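Local coordinates for putative short-chain dehydrogenase/reductase (Burkholderia xenovorans, PDB 5IZ4), which probably acts as an NAD(P)-dependent oxidoreductase of the short-chain dehydrogenase/reductase family, perhaps reducing 3-oxoacyl groups carried on acyl carrier protein, at residues 182-187 and 195-200. Numbering follows the deposited sequence.
Sequences TLTLSL and IRVNAL
T184 and L187, one helical turn apart, face V197 and A199 where helix segment 182-187 runs nearly antiparallel to strand segment 195-200, at 169° with the axes 7.4 Å apart. The backbones come nearest at T184 and N198, whose CA atoms are 6.1 Å apart. T184 and V197 carry most of the contact: the T184 methyl, CG2 anti to the backbone N (OG1 at chi1 -63°), lies against the strand backbone, 3.7 Å from N198 C, while OG1 sits 3.7 Å from A199 CB. That hydroxyl is buried but hydrogen-bonded to V180 O, a turn earlier in the helix, and to N157 ND2 on the neighbouring strand. This is the helix-to-strand half of a right-handed beta-alpha-beta crossover in the Rossmann fold: helix 171-191 leads from strand 153-158 to its parallel neighbour 195-202. V197 spreads its two methyls along the helix, CG1 3.9 Å from L187 CB and CG2 3.9 Å from L187 C; A188 and L191 extend this apolar surface. N198 points away from the helix, and its amide is held by Q258 N and I255 O. On the helix side turned from the strand, S186 OG hydrogen-bonds H110 ND1 of the second subunit.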
loop_
_atom_site.group_PDB
_atom_site.type_symbol
_atom_site.label_atom_id
_atom_site.label_comp_id
_atom_site.label_asym_id
_atom_site.label_seq_id
_atom_site.Cartn_x
_atom_site.Cartn_y
_atom_site.Cartn_z
ATOM N N THR A 182 0.057 8.490 8.752
ATOM C CA THR A 182 1.286 9.132 8.291
ATOM C C THR A 182 2.131 9.618 9.459
ATOM O O THR A 182 3.365 9.512 9.430
ATOM C CB THR A 182 0.946 10.306 7.373
ATOM O OG1 THR A 182 0.190 9.826 6.256
ATOM C CG2 THR A 182 2.212 10.987 6.878
ATOM N N LEU A 183 1.486 10.201 10.473
ATOM C CA LEU A 183 2.214 10.669 11.648
ATOM C C LEU A 183 2.980 9.524 12.297
ATOM O O LEU A 183 4.113 9.702 12.759
ATOM C CB LEU A 183 1.242 11.293 12.655
ATOM C CG LEU A 183 1.879 12.028 13.834
ATOM C CD1 LEU A 183 1.842 13.542 13.596
ATOM C CD2 LEU A 183 1.135 11.685 15.116
ATOM N N THR A 184 2.364 8.346 12.337
ATOM C CA THR A 184 3.027 7.160 12.862
ATOM C C THR A 184 4.345 6.889 12.134
ATOM O O THR A 184 5.345 6.527 12.764
ATOM C CB THR A 184 2.070 5.977 12.759
ATOM O OG1 THR A 184 0.918 6.236 13.583
ATOM C CG2 THR A 184 2.735 4.683 13.197
ATOM N N LEU A 185 4.373 7.089 10.811
ATOM C CA LEU A 185 5.603 6.880 10.049
ATOM C C LEU A 185 6.683 7.868 10.456
ATOM O O LEU A 185 7.844 7.487 10.652
ATOM C CB LEU A 185 5.327 6.999 8.553
ATOM C CG LEU A 185 4.325 6.007 7.984
ATOM C CD1 LEU A 185 4.195 6.249 6.499
ATOM C CD2 LEU A 185 4.770 4.596 8.261
ATOM N N SER A 186 6.333 9.154 10.559
ATOM C CA SER A 186 7.334 10.136 10.952
ATOM C C SER A 186 7.877 9.827 12.340
ATOM O O SER A 186 9.093 9.861 12.571
ATOM C CB SER A 186 6.737 11.545 10.915
ATOM O OG SER A 186 7.690 12.472 11.413
ATOM N N LEU A 187 6.978 9.540 13.284
ATOM C CA LEU A 187 7.400 9.265 14.653
ATOM C C LEU A 187 8.295 8.035 14.707
ATOM O O LEU A 187 9.329 8.038 15.385
ATOM C CB LEU A 187 6.179 9.083 15.550
ATOM C CG LEU A 187 5.326 10.333 15.843
ATOM C CD1 LEU A 187 4.074 9.920 16.606
ATOM C CD2 LEU A 187 6.118 11.382 16.615
ATOM N N ILE A 195 12.657 3.919 20.533
ATOM C CA ILE A 195 11.206 3.819 20.658
ATOM C C ILE A 195 10.646 3.327 19.332
ATOM O O ILE A 195 10.997 3.860 18.275
ATOM C CB ILE A 195 10.563 5.172 21.029
ATOM C CG1 ILE A 195 11.213 5.767 22.279
ATOM C CG2 ILE A 195 9.056 4.997 21.226
ATOM C CD1 ILE A 195 10.888 7.274 22.490
ATOM N N ARG A 196 9.787 2.313 19.386
ATOM C CA ARG A 196 9.042 1.846 18.227
ATOM C C ARG A 196 7.658 2.475 18.235
ATOM O O ARG A 196 7.068 2.667 19.299
ATOM C CB ARG A 196 8.925 0.322 18.230
ATOM C CG ARG A 196 10.274 -0.382 18.106
ATOM C CD ARG A 196 10.119 -1.897 18.213
ATOM N NE ARG A 196 9.725 -2.297 19.561
ATOM C CZ ARG A 196 8.499 -2.695 19.892
ATOM N NH1 ARG A 196 7.540 -2.735 18.976
ATOM N NH2 ARG A 196 8.237 -3.034 21.142
ATOM N N VAL A 197 7.152 2.821 17.054
ATOM C CA VAL A 197 5.853 3.479 16.937
ATOM C C VAL A 197 5.051 2.751 15.872
ATOM O O VAL A 197 5.500 2.636 14.721
ATOM C CB VAL A 197 5.976 4.972 16.585
ATOM C CG1 VAL A 197 4.592 5.665 16.690
ATOM C CG2 VAL A 197 6.993 5.675 17.493
ATOM N N ASN A 198 3.858 2.284 16.242
ATOM C CA ASN A 198 2.997 1.544 15.330
ATOM C C ASN A 198 1.563 2.016 15.514
ATOM O O ASN A 198 1.214 2.628 16.527
ATOM C CB ASN A 198 3.087 0.033 15.570
ATOM C CG ASN A 198 4.463 -0.525 15.243
ATOM O OD1 ASN A 198 4.851 -0.606 14.072
ATOM N ND2 ASN A 198 5.206 -0.920 16.278
ATOM N N ALA A 199 0.731 1.742 14.512
ATOM C CA ALA A 199 -0.684 2.069 14.591
ATOM C C ALA A 199 -1.503 0.801 14.412
ATOM O O ALA A 199 -1.047 -0.166 13.788
ATOM C CB ALA A 199 -1.105 3.118 13.540
ATOM N N LEU A 200 -2.707 0.808 14.988
ATOM C CA LEU A 200 -3.667 -0.279 14.808
ATOM C C LEU A 200 -4.859 0.250 14.024
ATOM O O LEU A 200 -5.308 1.370 14.261
ATOM C CB LEU A 200 -4.152 -0.829 16.154
ATOM C CG LEU A 200 -3.079 -1.201 17.167
ATOM C CD1 LEU A 200 -3.668 -1.894 18.391
ATOM C CD2 LEU A 200 -2.092 -2.085 16.489
#